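Local atomic coordinates of agarase (Pseudoalteromonas fuliginea, PDB entry 6XJ9), a protein that probably hydrolyses glycosidic linkages of agarose, as an agarase of glycoside hydrolase family 50. Residues L299-T303 with M758-F763; I426-F430 with A751-N755; F364-Y370 with E393-F397. All coordinates share one frame; numbering follows the deposited sequence.

Contact 1 (L299-T303 with M758-F763); sequences LYLAT and MYERRF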
loop_
_atom_site.group_PDB
_atom_site.type_symbol
_atom_site.label_atom_id
_atom_site.label_comp_id
_atom_site.label_asym_id
_atom_site.label_seq_id
_atom_site.Cartn_x
_atom_site.Cartn_y
_atom_site.Cartn_z
ATOM N N LEU A 299 7.214 31.119 -4.798
ATOM C CA LEU A 299 8.207 30.084 -4.530
ATOM C C LEU A 299 7.846 28.804 -5.278
ATOM O O LEU A 299 6.671 28.527 -5.513
ATOM C CB LEU A 299 8.346 29.828 -3.025
ATOM C CG LEU A 299 8.952 30.946 -2.174
ATOM C CD1 LEU A 299 9.476 30.369 -0.872
ATOM C CD2 LEU A 299 10.066 31.689 -2.902
ATOM N N TYR A 300 8.873 28.025 -5.639
ATOM C CA TYR A 300 8.703 26.881 -6.525
ATOM C C TYR A 300 9.775 25.850 -6.208
ATOM O O TYR A 300 10.939 26.197 -6.044
ATOM C CB TYR A 300 8.789 27.336 -7.985
ATOM C CG TYR A 300 8.632 26.274 -9.050
ATOM C CD1 TYR A 300 7.382 25.885 -9.512
ATOM C CD2 TYR A 300 9.745 25.673 -9.617
ATOM C CE1 TYR A 300 7.247 24.906 -10.489
ATOM C CE2 TYR A 300 9.629 24.704 -10.598
ATOM C CZ TYR A 300 8.377 24.318 -11.046
ATOM O OH TYR A 300 8.278 23.373 -12.033
ATOM N N LEU A 301 9.345 24.591 -6.082
ATOM C CA LEU A 301 10.241 23.447 -5.993
ATOM C C LEU A 301 9.922 22.530 -7.170
ATOM O O LEU A 301 8.761 22.421 -7.563
ATOM C CB LEU A 301 9.991 22.726 -4.667
ATOM C CG LEU A 301 10.238 23.526 -3.389
ATOM C CD1 LEU A 301 9.729 22.754 -2.189
ATOM C CD2 LEU A 301 11.710 23.865 -3.203
ATOM N N ALA A 302 10.944 21.870 -7.729
ATOM C CA ALA A 302 10.754 21.056 -8.922
ATOM C C ALA A 302 10.532 19.594 -8.544
ATOM O O ALA A 302 11.457 18.917 -8.094
ATOM C CB ALA A 302 11.941 21.187 -9.852
ATOM N N THR A 303 9.303 19.119 -8.763
ATOM C CA THR A 303 8.983 17.707 -8.652
ATOM C C THR A 303 8.415 17.246 -9.990
ATOM O O THR A 303 7.851 18.039 -10.749
ATOM C CB THR A 303 8.023 17.418 -7.487
ATOM O OG1 THR A 303 6.778 18.063 -7.770
ATOM C CG2 THR A 303 8.561 17.888 -6.151
ATOM N N MET A 758 4.879 19.946 0.330
ATOM C CA MET A 758 6.290 20.301 0.189
ATOM C C MET A 758 6.580 21.752 0.564
ATOM O O MET A 758 7.581 22.010 1.231
ATOM C CB MET A 758 6.882 19.999 -1.189
ATOM C CG MET A 758 6.240 20.721 -2.355
ATOM S SD MET A 758 6.854 19.986 -3.901
ATOM C CE MET A 758 5.696 20.719 -5.061
ATOM N N TYR A 759 5.743 22.697 0.110
ATOM C CA TYR A 759 6.043 24.104 0.342
ATOM C C TYR A 759 6.041 24.398 1.842
ATOM O O TYR A 759 6.991 24.970 2.378
ATOM C CB TYR A 759 5.125 25.009 -0.490
ATOM C CG TYR A 759 5.377 24.920 -1.974
ATOM C CD1 TYR A 759 6.623 25.232 -2.500
ATOM C CD2 TYR A 759 4.381 24.521 -2.854
ATOM C CE1 TYR A 759 6.874 25.133 -3.858
ATOM C CE2 TYR A 759 4.612 24.449 -4.222
ATOM C CZ TYR A 759 5.863 24.764 -4.724
ATOM O OH TYR A 759 6.126 24.664 -6.063
ATOM N N GLU A 760 4.981 23.935 2.511
ATOM C CA GLU A 760 4.793 24.085 3.945
ATOM C C GLU A 760 5.921 23.425 4.724
ATOM O O GLU A 760 6.497 24.038 5.618
ATOM C CB GLU A 760 3.460 23.450 4.332
ATOM C CG GLU A 760 2.302 24.127 3.624
ATOM C CD GLU A 760 1.076 24.327 4.487
ATOM O OE1 GLU A 760 0.760 25.498 4.788
ATOM O OE2 GLU A 760 0.445 23.312 4.848
ATOM N N ARG A 761 6.218 22.164 4.392
ATOM C CA ARG A 761 7.269 21.435 5.084
ATOM C C ARG A 761 8.608 22.160 4.946
ATOM O O ARG A 761 9.350 22.269 5.921
ATOM C CB ARG A 761 7.372 19.998 4.563
ATOM C CG ARG A 761 8.399 19.160 5.310
ATOM C CD ARG A 761 8.534 17.759 4.760
ATOM N NE ARG A 761 9.602 17.028 5.437
ATOM C CZ ARG A 761 9.392 15.966 6.202
ATOM N NH1 ARG A 761 8.157 15.523 6.384
ATOM N NH2 ARG A 761 10.413 15.341 6.759
ATOM N N ARG A 762 8.931 22.650 3.741
ATOM C CA ARG A 762 10.255 23.215 3.526
ATOM C C ARG A 762 10.370 24.602 4.153
ATOM O O ARG A 762 11.416 24.939 4.707
ATOM C CB ARG A 762 10.623 23.300 2.038
ATOM C CG ARG A 762 12.026 23.838 1.790
ATOM C CD ARG A 762 12.408 23.756 0.319
ATOM N NE ARG A 762 13.767 24.205 0.047
ATOM C CZ ARG A 762 14.864 23.473 0.218
ATOM N NH1 ARG A 762 14.768 22.234 0.669
ATOM N NH2 ARG A 762 16.056 23.981 -0.056
ATOM N N PHE A 763 9.306 25.407 4.047
ATOM C CA PHE A 763 9.446 26.846 4.210
ATOM C C PHE A 763 8.691 27.401 5.417
ATOM O O PHE A 763 8.968 28.522 5.835
ATOM C CB PHE A 763 9.013 27.571 2.935
ATOM C CG PHE A 763 9.932 27.383 1.757
ATOM C CD1 PHE A 763 11.227 27.882 1.776
ATOM C CD2 PHE A 763 9.500 26.703 0.629
ATOM C CE1 PHE A 763 12.063 27.726 0.680
ATOM C CE2 PHE A 763 10.335 26.551 -0.467
ATOM C CZ PHE A 763 11.616 27.055 -0.439
#

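Contact 2 (I426-F430 with A751-N755); sequences ITWGF and AKAMN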
loop_
_atom_site.group_PDB
_atom_site.type_symbol
_atom_site.label_atom_id
_atom_site.label_comp_id
_atom_site.label_asym_id
_atom_site.label_seq_id
_atom_site.Cartn_x
_atom_site.Cartn_y
_atom_site.Cartn_z
ATOM N N ILE A 426 -0.779 17.341 -13.149
ATOM C CA ILE A 426 -1.551 18.281 -12.349
ATOM C C ILE A 426 -2.147 17.528 -11.162
ATOM O O ILE A 426 -2.018 17.971 -10.021
ATOM C CB ILE A 426 -2.684 18.961 -13.165
ATOM C CG1 ILE A 426 -2.200 19.786 -14.365
ATOM C CG2 ILE A 426 -3.611 19.750 -12.246
ATOM C CD1 ILE A 426 -1.204 20.872 -14.038
ATOM N N THR A 427 -2.813 16.399 -11.445
ATOM C CA THR A 427 -3.606 15.705 -10.441
ATOM C C THR A 427 -2.688 15.143 -9.355
ATOM O O THR A 427 -3.031 15.142 -8.172
ATOM C CB THR A 427 -4.430 14.575 -11.074
ATOM O OG1 THR A 427 -5.108 15.078 -12.223
ATOM C CG2 THR A 427 -5.438 13.965 -10.124
ATOM N N TRP A 428 -1.512 14.665 -9.780
ATOM C CA TRP A 428 -0.577 14.038 -8.862
ATOM C C TRP A 428 0.208 15.097 -8.096
ATOM O O TRP A 428 0.932 14.759 -7.160
ATOM C CB TRP A 428 0.354 13.066 -9.600
ATOM C CG TRP A 428 -0.376 11.981 -10.331
ATOM C CD1 TRP A 428 -1.667 11.575 -10.134
ATOM C CD2 TRP A 428 0.153 11.139 -11.368
ATOM N NE1 TRP A 428 -1.989 10.576 -11.010
ATOM C CE2 TRP A 428 -0.893 10.279 -11.772
ATOM C CE3 TRP A 428 1.398 11.035 -12.004
ATOM C CZ2 TRP A 428 -0.716 9.305 -12.757
ATOM C CZ3 TRP A 428 1.567 10.083 -12.983
ATOM C CH2 TRP A 428 0.524 9.234 -13.355
ATOM N N GLY A 429 0.062 16.367 -8.509
ATOM C CA GLY A 429 0.667 17.482 -7.798
ATOM C C GLY A 429 2.092 17.815 -8.258
ATOM O O GLY A 429 2.751 18.670 -7.673
ATOM N N PHE A 430 2.580 17.159 -9.312
ATOM C CA PHE A 430 3.952 17.406 -9.730
ATOM C C PHE A 430 4.075 18.816 -10.318
ATOM O O PHE A 430 3.254 19.243 -11.136
ATOM C CB PHE A 430 4.436 16.329 -10.707
ATOM C CG PHE A 430 4.800 14.999 -10.093
ATOM C CD1 PHE A 430 5.813 14.897 -9.148
ATOM C CD2 PHE A 430 4.141 13.837 -10.469
ATOM C CE1 PHE A 430 6.161 13.675 -8.595
ATOM C CE2 PHE A 430 4.482 12.617 -9.904
ATOM C CZ PHE A 430 5.496 12.536 -8.972
ATOM N N ALA A 751 3.012 10.429 -4.033
ATOM C CA ALA A 751 3.374 11.621 -4.785
ATOM C C ALA A 751 2.422 12.771 -4.456
ATOM O O ALA A 751 2.878 13.897 -4.227
ATOM C CB ALA A 751 3.402 11.318 -6.263
ATOM N N LYS A 752 1.109 12.489 -4.413
ATOM C CA LYS A 752 0.134 13.547 -4.187
ATOM C C LYS A 752 0.366 14.173 -2.817
ATOM O O LYS A 752 0.260 15.390 -2.659
ATOM C CB LYS A 752 -1.296 13.008 -4.109
ATOM C CG LYS A 752 -2.000 12.640 -5.403
ATOM C CD LYS A 752 -3.438 12.297 -5.042
ATOM C CE LYS A 752 -4.215 11.502 -6.059
ATOM N NZ LYS A 752 -5.517 11.084 -5.469
ATOM N N ALA A 753 0.610 13.321 -1.813
ATOM C CA ALA A 753 0.755 13.782 -0.442
ATOM C C ALA A 753 2.031 14.609 -0.337
ATOM O O ALA A 753 2.027 15.683 0.255
ATOM C CB ALA A 753 0.783 12.609 0.507
ATOM N N MET A 754 3.102 14.099 -0.950
ATOM C CA MET A 754 4.409 14.737 -0.896
ATOM C C MET A 754 4.328 16.136 -1.505
ATOM O O MET A 754 4.784 17.099 -0.908
ATOM C CB MET A 754 5.458 13.915 -1.652
ATOM C CG MET A 754 6.826 14.569 -1.664
ATOM S SD MET A 754 7.476 14.760 0.014
ATOM C CE MET A 754 8.337 16.318 -0.153
ATOM N N ASN A 755 3.740 16.226 -2.705
ATOM C CA ASN A 755 3.667 17.467 -3.467
ATOM C C ASN A 755 2.775 18.467 -2.740
ATOM O O ASN A 755 3.015 19.674 -2.807
ATOM C CB ASN A 755 3.131 17.223 -4.882
ATOM C CG ASN A 755 4.131 16.557 -5.803
ATOM O OD1 ASN A 755 5.303 16.941 -5.833
ATOM N ND2 ASN A 755 3.675 15.580 -6.577
#

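Contact 3 (F364-Y370 with E393-F397); sequences FEWLPDY and ETYSF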
loop_
_atom_site.group_PDB
_atom_site.type_symbol
_atom_site.label_atom_id
_atom_site.label_comp_id
_atom_site.label_asym_id
_atom_site.label_seq_id
_atom_site.Cartn_x
_atom_site.Cartn_y
_atom_site.Cartn_z
ATOM N N PHE A 364 8.348 -13.734 -26.844
ATOM C CA PHE A 364 7.080 -13.057 -27.078
ATOM C C PHE A 364 5.968 -14.036 -27.464
ATOM O O PHE A 364 6.123 -14.804 -28.423
ATOM C CB PHE A 364 7.279 -11.982 -28.153
ATOM C CG PHE A 364 8.345 -10.967 -27.813
ATOM C CD1 PHE A 364 8.142 -10.037 -26.800
ATOM C CD2 PHE A 364 9.557 -10.949 -28.490
ATOM C CE1 PHE A 364 9.124 -9.109 -26.477
ATOM C CE2 PHE A 364 10.541 -10.021 -28.174
ATOM C CZ PHE A 364 10.325 -9.107 -27.163
ATOM N N GLU A 365 4.841 -13.978 -26.732
ATOM C CA GLU A 365 3.625 -14.709 -27.092
ATOM C C GLU A 365 3.048 -14.190 -28.410
ATOM O O GLU A 365 2.473 -14.967 -29.166
ATOM C CB GLU A 365 2.534 -14.612 -26.021
ATOM C CG GLU A 365 2.678 -15.630 -24.902
ATOM C CD GLU A 365 1.607 -15.657 -23.823
ATOM O OE1 GLU A 365 0.828 -14.681 -23.695
ATOM O OE2 GLU A 365 1.575 -16.653 -23.079
ATOM N N TRP A 366 3.204 -12.880 -28.674
ATOM C CA TRP A 366 2.556 -12.211 -29.795
ATOM C C TRP A 366 3.365 -10.987 -30.213
ATOM O O TRP A 366 3.742 -10.170 -29.379
ATOM C CB TRP A 366 1.112 -11.817 -29.427
ATOM C CG TRP A 366 0.424 -10.871 -30.369
ATOM C CD1 TRP A 366 -0.383 -11.204 -31.422
ATOM C CD2 TRP A 366 0.447 -9.428 -30.333
ATOM N NE1 TRP A 366 -0.852 -10.077 -32.046
ATOM C CE2 TRP A 366 -0.355 -8.972 -31.406
ATOM C CE3 TRP A 366 1.078 -8.475 -29.519
ATOM C CZ2 TRP A 366 -0.547 -7.613 -31.670
ATOM C CZ3 TRP A 366 0.889 -7.133 -29.781
ATOM C CH2 TRP A 366 0.083 -6.710 -30.842
ATOM N N LEU A 367 3.629 -10.890 -31.514
ATOM C CA LEU A 367 3.986 -9.647 -32.172
ATOM C C LEU A 367 2.995 -9.475 -33.315
ATOM O O LEU A 367 2.525 -10.471 -33.857
ATOM C CB LEU A 367 5.414 -9.766 -32.711
ATOM C CG LEU A 367 6.531 -9.758 -31.670
ATOM C CD1 LEU A 367 7.887 -9.910 -32.350
ATOM C CD2 LEU A 367 6.485 -8.479 -30.842
ATOM N N PRO A 368 2.620 -8.240 -33.718
ATOM C CA PRO A 368 1.693 -8.074 -34.835
ATOM C C PRO A 368 2.468 -8.253 -36.136
ATOM O O PRO A 368 3.689 -8.410 -36.117
ATOM C CB PRO A 368 1.253 -6.615 -34.683
ATOM C CG PRO A 368 2.481 -5.936 -34.105
ATOM C CD PRO A 368 3.067 -6.955 -33.152
ATOM N N ASP A 369 1.743 -8.272 -37.259
ATOM C CA ASP A 369 2.374 -8.218 -38.567
ATOM C C ASP A 369 2.399 -6.757 -39.001
ATOM O O ASP A 369 1.610 -5.954 -38.504
ATOM C CB ASP A 369 1.688 -9.160 -39.563
ATOM C CG ASP A 369 1.925 -10.632 -39.263
ATOM O OD1 ASP A 369 2.926 -10.943 -38.589
ATOM O OD2 ASP A 369 1.102 -11.459 -39.704
ATOM N N TYR A 370 3.312 -6.422 -39.918
ATOM C CA TYR A 370 3.556 -5.039 -40.305
ATOM C C TYR A 370 2.323 -4.402 -40.945
ATOM O O TYR A 370 2.206 -3.179 -40.965
ATOM C CB TYR A 370 4.795 -4.909 -41.191
ATOM C CG TYR A 370 6.096 -4.716 -40.454
ATOM C CD1 TYR A 370 6.657 -5.737 -39.700
ATOM C CD2 TYR A 370 6.783 -3.514 -40.523
ATOM C CE1 TYR A 370 7.866 -5.573 -39.033
ATOM C CE2 TYR A 370 7.986 -3.332 -39.859
ATOM C CZ TYR A 370 8.530 -4.362 -39.107
ATOM O OH TYR A 370 9.724 -4.190 -38.456
ATOM N N GLU A 393 15.284 -4.967 -35.189
ATOM C CA GLU A 393 13.902 -4.557 -35.058
ATOM C C GLU A 393 13.557 -4.401 -33.584
ATOM O O GLU A 393 14.025 -5.166 -32.737
ATOM C CB GLU A 393 13.042 -5.641 -35.705
ATOM C CG GLU A 393 11.557 -5.436 -35.526
ATOM C CD GLU A 393 10.777 -6.550 -36.193
ATOM O OE1 GLU A 393 10.581 -6.465 -37.416
ATOM O OE2 GLU A 393 10.404 -7.510 -35.484
ATOM N N THR A 394 12.728 -3.392 -33.290
ATOM C CA THR A 394 12.203 -3.242 -31.945
ATOM C C THR A 394 10.682 -3.249 -32.029
ATOM O O THR A 394 10.125 -3.039 -33.103
ATOM C CB THR A 394 12.757 -1.972 -31.284
ATOM O OG1 THR A 394 12.157 -0.880 -31.978
ATOM C CG2 THR A 394 14.268 -1.861 -31.373
ATOM N N TYR A 395 10.027 -3.503 -30.897
ATOM C CA TYR A 395 8.599 -3.256 -30.775
ATOM C C TYR A 395 8.352 -2.476 -29.489
ATOM O O TYR A 395 9.100 -2.642 -28.536
ATOM C CB TYR A 395 7.793 -4.555 -30.808
ATOM C CG TYR A 395 6.325 -4.313 -31.051
ATOM C CD1 TYR A 395 5.867 -3.776 -32.250
ATOM C CD2 TYR A 395 5.394 -4.589 -30.069
ATOM C CE1 TYR A 395 4.521 -3.522 -32.464
ATOM C CE2 TYR A 395 4.040 -4.374 -30.276
ATOM C CZ TYR A 395 3.604 -3.834 -31.474
ATOM O OH TYR A 395 2.271 -3.614 -31.636
ATOM N N SER A 396 7.316 -1.626 -29.491
ATOM C CA SER A 396 6.907 -0.889 -28.300
ATOM C C SER A 396 5.519 -1.328 -27.825
ATOM O O SER A 396 4.506 -0.889 -28.366
ATOM C CB SER A 396 6.953 0.593 -28.536
ATOM O OG SER A 396 6.569 1.281 -27.352
ATOM N N PHE A 397 5.473 -2.169 -26.783
ATOM C CA PHE A 397 4.191 -2.616 -26.259
ATOM C C PHE A 397 3.465 -1.460 -25.570
ATOM O O PHE A 397 2.230 -1.412 -25.578
ATOM C CB PHE A 397 4.343 -3.857 -25.372
ATOM C CG PHE A 397 4.746 -5.120 -26.097
ATOM C CD1 PHE A 397 3.796 -5.916 -26.723
ATOM C CD2 PHE A 397 6.074 -5.515 -26.142
ATOM C CE1 PHE A 397 4.177 -7.070 -27.395
ATOM C CE2 PHE A 397 6.458 -6.673 -26.807
ATOM C CZ PHE A 397 5.506 -7.455 -27.427
#

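Contact 1 (L299-T303 with M758-F763)
Leu299 and Phe763 meet almost perfectly face-on: methyl CD1 of Leu299 stands 3.7 Å from the centroid of the Phe763 ring and only 2° off its normal, a clear CH-pi contact. The opposite face of that ring is taken by CG of the adjacent Arg762, so the phenyl group is sandwiched between two aliphatic carbons. Two residues further on, where the strand is interrupted, Leu301 reaches in among the helix side chains and runs antiparallel alongside Tyr759. Its CG comes 3.8 Å from Tyr759 CE1, while both of its methyls touch CD of Arg762, CD2 at 3.6 Å, and CD1 also reaches Met758 CG at 4.0 Å. The charged end of that arginine is spent elsewhere, on the carbonyls of Asn706 and Ile704. Tyr759 illustrates how an aromatic residue can serve backbone and core at once. Its hydroxyl accepts a nearly straight bond from the backbone N of Leu301, 3.2 Å from N to OH with an N-H...O angle of 164°, and is also hydrogen-bonded to Gly267 O; together these fix the ring's outer end. Met758 CG lies between its backbone N and carbonyl carbon (chi1 61°), over one face of the Tyr759 ring, and from there the extended chain carries SD to within 3.5 Å of Thr303 CG2, tip to tip. All touching residues are buried. This is helix-on-strand packing of the kind found in a (beta/alpha)8 barrel, consistent with the fold of this family: the C-terminal helix 745-763 lies against strand 299-305, which runs parallel to strand 709-714.

Contact 2 (I426-F430 with A751-N755)
A Schellman motif at Gly429, which ends helix 413-428, is met here by Asn755 and its neighbours on the C-terminal helix 745-763, a junction between two helices of what is probably the barrel's outer layer. Gly429 adopts a positive phi, and its N returns to Ile426 O within the last turn. A side chain there would also collide with CB of Asn755, so the close approach of the helix depends on the glycine. The polar link is a single one: ND2 of Asn755 donates to Trp428 O, 2.9 Å away, at an N-H...O angle of 158°. The acceptor lies close to the amide plane, whereas the donor is tilted out of the carbonyl plane of Trp428. The same oxygen also receives a CA-H...O contact from Lys752 CA at 3.3 Å. Because Asn755 CG stands beside the backbone N (chi1 -74°), the amide is laid along the turn, and its CG comes 3.1 Å from Gly429 O. Its other terminal atom, OD1, has its partner in Thr303. An alanine here is likely to leave the carbonyl of Trp428 without its amide donor and to open a gap over the Phe430 ring. That ring runs obliquely to the side chain of Asn755, its plane 74° from the amide, and ND2 sits above one face, 3.4 Å from the plane and displaced toward the rim. At the far end of the same ring, CZ of Phe430 rests 3.6 Å from the methyl CB of Ala751, one helical turn before Asn755.

Contact 3 (F364-Y370 with E393-F397)
With CG anti to the backbone N (chi1 174°) and the chain extended beyond it, Glu393 stretches out toward Tyr370, whose hydroxyl donates a short bond to it, 2.6 Å from OH to OE1. The carboxylate is approached from above its plane, 38° out of it, while OE1 lies at the edge of the tyrosine ring, near the ring's own plane. OE1 also forms a salt bridge with Arg353, and OE2 is hydrogen-bonded to Thr317 OG1, so three groups position this buried carboxylate. Tyr395 likewise carries its CG opposite the backbone N, which presents its ring to the loop: Pro368 CD lies over one face, 3.9 Å from the centroid, in a CH-pi contact, and Pro368 CG comes 3.4 Å from the hydroxyl oxygen OH of Tyr395. That hydroxyl is hydrogen-bonded to Leu374 O. The setting is a loop crossing one face of a small antiparallel sheet formed by strands 354-355, 315-320, 392-395 and 378-381, probably an elaboration of the barrel, lying in the chain between strand 299-305 and helix 413-428. As expected of a strand, Glu393 and Tyr395 send their CB atoms to the loop while Thr394, between them, turns from it. Where the strand gives way to helix 397-406, Ser396 is the N-cap and Phe397 begins an aromatic cluster. Tyr395 CD2 lies over the face of the Phe397 ring, and Leu367 CD2 packs against the place where these two rings meet, 3.7 Å from Phe397 CZ and 4.1 Å from Tyr395 CD2. Phe397 CE1 comes to the edge of the Trp366 ring, near its plane and 4.0 Å from Trp366 CE3. On another part of the Phe397 rim, Phe364 arrives obliquely, the ring planes 32° apart, and its CE1 closes to 3.6 Å from CE2 of Phe397.

In the fold
Contacts 1 and 2 share helix 745-763 and form one continuous region, their centres 12 Å apart. The joint between them is Thr303 of the strand with Asn755 of the helix, OG1 to OD1 at 2.7 Å, a probable hydrogen bond; the same OG1 also packs against Phe430 CA. Along the chain, contact 1 encloses both of the others, whereas contact 3 closes before contact 2 opens. Contact 3 is a separate local assembly: its centre lies about 43 Å from that of contact 1 and about 34 Å from that of contact 2, and the nearest atoms remain about 24 Å and 16 Å away respectively.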